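Local structure of alanine racemase (Corynebacterium glutamicum, 2DY3) at residues Lys286-Gln298 with Val318-His332. The protein belongs to the fold type III family of pyridoxal-5'-phosphate proteins, joining a TIM-barrel domain to a mostly beta C-terminal domain and binding pyridoxal-5'-phosphate. Residues are numbered along the deposited sequence; the frame is centred on the assembly and turned at random.
Sequences KFSVTIDGLDYPQ and VEAGAKAVIFGENGH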
loop_
_atom_site.group_PDB
_atom_site.type_symbol
_atom_site.label_atom_id
_atom_site.label_comp_id
_atom_site.label_asym_id
_atom_site.label_seq_id
_atom_site.Cartn_x
_atom_site.Cartn_y
_atom_site.Cartn_z
ATOM N N LYS B 286 -19.002 3.762 5.666
ATOM C CA LYS B 286 -18.933 2.693 6.656
ATOM C C LYS B 286 -18.232 3.067 7.955
ATOM O O LYS B 286 -18.279 2.314 8.928
ATOM C CB LYS B 286 -18.224 1.478 6.062
ATOM C CG LYS B 286 -18.868 0.920 4.807
ATOM C CD LYS B 286 -18.146 -0.343 4.374
ATOM C CE LYS B 286 -18.715 -0.910 3.086
ATOM N NZ LYS B 286 -17.919 -2.084 2.637
ATOM N N PHE B 287 -17.589 4.224 7.989
ATOM C CA PHE B 287 -16.857 4.591 9.191
ATOM C C PHE B 287 -16.841 6.078 9.488
ATOM O O PHE B 287 -17.280 6.896 8.681
ATOM C CB PHE B 287 -15.414 4.114 9.063
ATOM C CG PHE B 287 -14.583 4.969 8.149
ATOM C CD1 PHE B 287 -13.700 5.904 8.666
ATOM C CD2 PHE B 287 -14.706 4.859 6.775
ATOM C CE1 PHE B 287 -12.955 6.715 7.824
ATOM C CE2 PHE B 287 -13.965 5.667 5.931
ATOM C CZ PHE B 287 -13.090 6.593 6.455
ATOM N N SER B 288 -16.302 6.396 10.659
ATOM C CA SER B 288 -16.166 7.763 11.137
ATOM C C SER B 288 -14.726 7.923 11.620
ATOM O O SER B 288 -14.078 6.944 11.984
ATOM C CB SER B 288 -17.095 8.011 12.331
ATOM O OG SER B 288 -18.445 7.693 12.033
ATOM N N VAL B 289 -14.221 9.150 11.599
ATOM C CA VAL B 289 -12.887 9.409 12.103
ATOM C C VAL B 289 -13.164 10.078 13.444
ATOM O O VAL B 289 -14.305 10.448 13.732
ATOM C CB VAL B 289 -12.086 10.371 11.193
ATOM C CG1 VAL B 289 -12.069 9.845 9.764
ATOM C CG2 VAL B 289 -12.675 11.756 11.247
ATOM N N THR B 290 -12.138 10.232 14.268
ATOM C CA THR B 290 -12.345 10.850 15.565
ATOM C C THR B 290 -11.460 12.072 15.753
ATOM O O THR B 290 -10.233 11.976 15.699
ATOM C CB THR B 290 -12.049 9.867 16.714
ATOM O OG1 THR B 290 -10.637 9.638 16.793
ATOM C CG2 THR B 290 -12.742 8.547 16.478
ATOM N N ILE B 291 -12.098 13.215 15.983
ATOM C CA ILE B 291 -11.390 14.465 16.207
ATOM C C ILE B 291 -11.637 14.881 17.660
ATOM O O ILE B 291 -12.763 15.172 18.049
ATOM C CB ILE B 291 -11.894 15.564 15.255
ATOM C CG1 ILE B 291 -11.658 15.136 13.804
ATOM C CG2 ILE B 291 -11.178 16.876 15.547
ATOM C CD1 ILE B 291 -12.150 16.135 12.771
ATOM N N ASP B 292 -10.575 14.899 18.456
ATOM C CA ASP B 292 -10.685 15.256 19.866
ATOM C C ASP B 292 -11.620 14.292 20.584
ATOM O O ASP B 292 -12.396 14.690 21.451
ATOM C CB ASP B 292 -11.197 16.689 20.030
ATOM C CG ASP B 292 -10.174 17.722 19.611
ATOM O OD1 ASP B 292 -9.008 17.617 20.053
ATOM O OD2 ASP B 292 -10.535 18.644 18.850
ATOM N N GLY B 293 -11.553 13.023 20.200
ATOM C CA GLY B 293 -12.384 12.022 20.839
ATOM C C GLY B 293 -13.811 11.909 20.342
ATOM O O GLY B 293 -14.545 11.044 20.811
ATOM N N LEU B 294 -14.219 12.765 19.408
ATOM C CA LEU B 294 -15.584 12.688 18.887
ATOM C C LEU B 294 -15.636 12.205 17.435
ATOM O O LEU B 294 -14.791 12.556 16.619
ATOM C CB LEU B 294 -16.294 14.039 19.020
ATOM C CG LEU B 294 -16.697 14.444 20.445
ATOM C CD1 LEU B 294 -17.819 15.442 20.377
ATOM C CD2 LEU B 294 -17.168 13.235 21.222
ATOM N N ASP B 295 -16.637 11.388 17.128
ATOM C CA ASP B 295 -16.792 10.831 15.793
ATOM C C ASP B 295 -17.476 11.739 14.786
ATOM O O ASP B 295 -18.346 12.530 15.125
ATOM C CB ASP B 295 -17.564 9.512 15.855
ATOM C CG ASP B 295 -16.742 8.376 16.433
ATOM O OD1 ASP B 295 -15.522 8.557 16.626
ATOM O OD2 ASP B 295 -17.318 7.297 16.681
ATOM N N TYR B 296 -17.056 11.603 13.534
ATOM C CA TYR B 296 -17.614 12.347 12.418
ATOM C C TYR B 296 -17.565 11.360 11.255
ATOM O O TYR B 296 -16.493 10.936 10.822
ATOM C CB TYR B 296 -16.778 13.597 12.116
ATOM C CG TYR B 296 -16.759 14.605 13.246
ATOM C CD1 TYR B 296 -15.726 14.622 14.178
ATOM C CD2 TYR B 296 -17.789 15.526 13.394
ATOM C CE1 TYR B 296 -15.723 15.531 15.226
ATOM C CE2 TYR B 296 -17.797 16.433 14.434
ATOM C CZ TYR B 296 -16.767 16.435 15.348
ATOM O OH TYR B 296 -16.787 17.341 16.384
ATOM N N PRO B 297 -18.738 10.972 10.743
ATOM C CA PRO B 297 -18.882 10.026 9.637
ATOM C C PRO B 297 -18.300 10.483 8.308
ATOM O O PRO B 297 -18.430 11.645 7.922
ATOM C CB PRO B 297 -20.387 9.827 9.560
ATOM C CG PRO B 297 -20.895 11.195 9.893
ATOM C CD PRO B 297 -20.041 11.560 11.099
ATOM N N GLN B 298 -17.644 9.555 7.621
ATOM C CA GLN B 298 -17.069 9.831 6.313
ATOM C C GLN B 298 -18.268 9.897 5.375
ATOM O O GLN B 298 -19.234 9.159 5.555
ATOM C CB GLN B 298 -16.112 8.696 5.916
ATOM C CG GLN B 298 -15.590 8.720 4.477
ATOM C CD GLN B 298 -16.636 8.277 3.473
ATOM O OE1 GLN B 298 -17.523 7.490 3.801
ATOM N NE2 GLN B 298 -16.530 8.767 2.241
ATOM N N VAL B 318 -14.773 22.362 15.002
ATOM C CA VAL B 318 -13.633 21.737 14.346
ATOM C C VAL B 318 -13.089 22.706 13.300
ATOM O O VAL B 318 -13.853 23.283 12.531
ATOM C CB VAL B 318 -14.040 20.450 13.612
ATOM C CG1 VAL B 318 -12.851 19.937 12.769
ATOM C CG2 VAL B 318 -14.505 19.399 14.618
ATOM N N GLU B 319 -11.774 22.881 13.282
ATOM C CA GLU B 319 -11.127 23.767 12.327
ATOM C C GLU B 319 -10.015 23.043 11.576
ATOM O O GLU B 319 -9.580 21.969 11.983
ATOM C CB GLU B 319 -10.537 24.972 13.047
ATOM C CG GLU B 319 -11.547 25.793 13.819
ATOM C CD GLU B 319 -10.920 27.017 14.434
ATOM O OE1 GLU B 319 -10.624 27.971 13.692
ATOM O OE2 GLU B 319 -10.705 27.025 15.657
ATOM N N ALA B 320 -9.560 23.637 10.478
ATOM C CA ALA B 320 -8.479 23.048 9.693
ATOM C C ALA B 320 -7.279 22.896 10.615
ATOM O O ALA B 320 -7.044 23.742 11.475
ATOM C CB ALA B 320 -8.126 23.953 8.512
ATOM N N GLY B 321 -6.528 21.815 10.437
ATOM C CA GLY B 321 -5.370 21.580 11.278
ATOM C C GLY B 321 -5.707 20.633 12.417
ATOM O O GLY B 321 -4.820 20.138 13.112
ATOM N N ALA B 322 -6.998 20.378 12.606
ATOM C CA ALA B 322 -7.450 19.479 13.660
ATOM C C ALA B 322 -7.011 18.058 13.328
ATOM O O ALA B 322 -7.019 17.652 12.164
ATOM C CB ALA B 322 -8.963 19.540 13.785
ATOM N N LYS B 323 -6.617 17.310 14.355
ATOM C CA LYS B 323 -6.179 15.933 14.176
ATOM C C LYS B 323 -7.359 14.976 14.089
ATOM O O LYS B 323 -8.172 14.884 15.017
ATOM C CB LYS B 323 -5.286 15.503 15.339
ATOM C CG LYS B 323 -3.913 16.152 15.353
ATOM C CD LYS B 323 -3.201 15.871 16.668
ATOM C CE LYS B 323 -3.127 14.377 16.965
ATOM N NZ LYS B 323 -2.440 14.097 18.269
ATOM N N ALA B 324 -7.446 14.267 12.968
ATOM C CA ALA B 324 -8.509 13.292 12.754
ATOM C C ALA B 324 -7.937 11.872 12.833
ATOM O O ALA B 324 -7.128 11.473 11.992
ATOM C CB ALA B 324 -9.154 13.516 11.392
ATOM N N VAL B 325 -8.352 11.123 13.846
ATOM C CA VAL B 325 -7.896 9.745 14.019
ATOM C C VAL B 325 -8.750 8.814 13.161
ATOM O O VAL B 325 -9.965 8.769 13.313
ATOM C CB VAL B 325 -8.005 9.287 15.511
ATOM C CG1 VAL B 325 -7.613 7.819 15.643
ATOM C CG2 VAL B 325 -7.111 10.157 16.400
ATOM N N ILE B 326 -8.112 8.084 12.251
ATOM C CA ILE B 326 -8.825 7.145 11.391
ATOM C C ILE B 326 -9.005 5.869 12.210
ATOM O O ILE B 326 -10.073 5.254 12.207
ATOM C CB ILE B 326 -8.030 6.882 10.094
ATOM C CG1 ILE B 326 -7.898 8.201 9.312
ATOM C CG2 ILE B 326 -8.713 5.805 9.269
ATOM C CD1 ILE B 326 -6.998 8.128 8.082
ATOM N N PHE B 327 -7.947 5.489 12.920
ATOM C CA PHE B 327 -7.984 4.347 13.827
ATOM C C PHE B 327 -6.740 4.382 14.703
ATOM O O PHE B 327 -5.670 4.806 14.268
ATOM C CB PHE B 327 -8.115 3.008 13.070
ATOM C CG PHE B 327 -6.843 2.507 12.428
ATOM C CD1 PHE B 327 -5.843 1.927 13.188
ATOM C CD2 PHE B 327 -6.683 2.559 11.053
ATOM C CE1 PHE B 327 -4.711 1.401 12.587
ATOM C CE2 PHE B 327 -5.551 2.034 10.446
ATOM C CZ PHE B 327 -4.567 1.455 11.214
ATOM N N GLY B 328 -6.895 3.969 15.954
ATOM C CA GLY B 328 -5.771 3.970 16.867
ATOM C C GLY B 328 -6.071 4.730 18.140
ATOM O O GLY B 328 -7.221 4.803 18.572
ATOM N N GLU B 329 -5.030 5.301 18.735
ATOM C CA GLU B 329 -5.162 6.059 19.973
ATOM C C GLU B 329 -6.123 7.228 19.804
ATOM O O GLU B 329 -6.100 7.922 18.787
ATOM C CB GLU B 329 -3.787 6.568 20.419
ATOM C CG GLU B 329 -3.786 7.268 21.773
ATOM C CD GLU B 329 -2.383 7.464 22.333
ATOM O OE1 GLU B 329 -2.257 8.061 23.424
ATOM O OE2 GLU B 329 -1.407 7.020 21.686
ATOM N N ASN B 330 -6.960 7.432 20.817
ATOM C CA ASN B 330 -7.962 8.498 20.831
ATOM C C ASN B 330 -8.983 8.362 19.715
ATOM O O ASN B 330 -9.552 9.354 19.261
ATOM C CB ASN B 330 -7.294 9.874 20.760
ATOM C CG ASN B 330 -6.423 10.152 21.964
ATOM O OD1 ASN B 330 -6.842 9.937 23.100
ATOM N ND2 ASN B 330 -5.207 10.634 21.727
ATOM N N GLY B 331 -9.211 7.126 19.284
ATOM C CA GLY B 331 -10.182 6.857 18.237
ATOM C C GLY B 331 -10.634 5.411 18.324
ATOM O O GLY B 331 -10.456 4.768 19.355
ATOM N N HIS B 332 -11.231 4.897 17.251
ATOM C CA HIS B 332 -11.675 3.505 17.216
ATOM C C HIS B 332 -10.449 2.626 16.969
ATOM O O HIS B 332 -9.588 2.981 16.170
ATOM C CB HIS B 332 -12.679 3.299 16.086
ATOM C CG HIS B 332 -14.009 3.940 16.332
ATOM N ND1 HIS B 332 -14.897 3.468 17.273
ATOM C CD2 HIS B 332 -14.598 5.016 15.761
ATOM C CE1 HIS B 332 -15.979 4.226 17.269
ATOM N NE2 HIS B 332 -15.824 5.172 16.362
HETATM O O HOH W 1 -12.665 4.598 12.728
HETATM O O HOH W 2 -9.626 11.768 18.330
HETATM O O HOH W 3 -7.927 14.577 17.709
#
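Thr290 and Val325 form an antiparallel hydrogen-bonded pair that ties the beta hairpin 288-298 to strand 323-325 in the C-terminal beta domain of this alanine racemase. Thr290 N donates to Val325 O and Val325 N to Thr290 O, each at 2.8 Å. The axes of strands 288-291 and 323-325 diverge from antiparallel, at 137°, and the pairing is short. Strand 323-325 also bonds to strand 236-247 through Ala324, placing it between the hairpin and that strand. Water extends the junction: one molecule lies within hydrogen-bonding distance of both Ser288 O and Ile326 O, and another bridges Asp292 N to Lys323 O. On one face, Ile291 spreads its branches, CG1 over Ala324 CB, CG2 against Ala322 CB and CD1 against Val318 CG1, the Ile291 and Val318 side chains crossing at about a right angle. The Val318 methyl CG2 makes an apolar contact with the hydroxyl end of the Tyr296 ring, 3.8 Å from Tyr296 CZ. On the other face, the Thr290 hydroxyl, set between its backbone N and carbonyl carbon (chi1 71°), donates to Asn330 O at 2.7 Å. This links the hairpin to the type II turn 328-331, where Gly331 CA lies 3.2 Å from Thr290 OG1. Beyond it, the His332 ring and the Asp295 carboxylate are joined by a bond from NE2 to the syn side of OD2, 2.6 Å long and bent to 147° at the hydrogen.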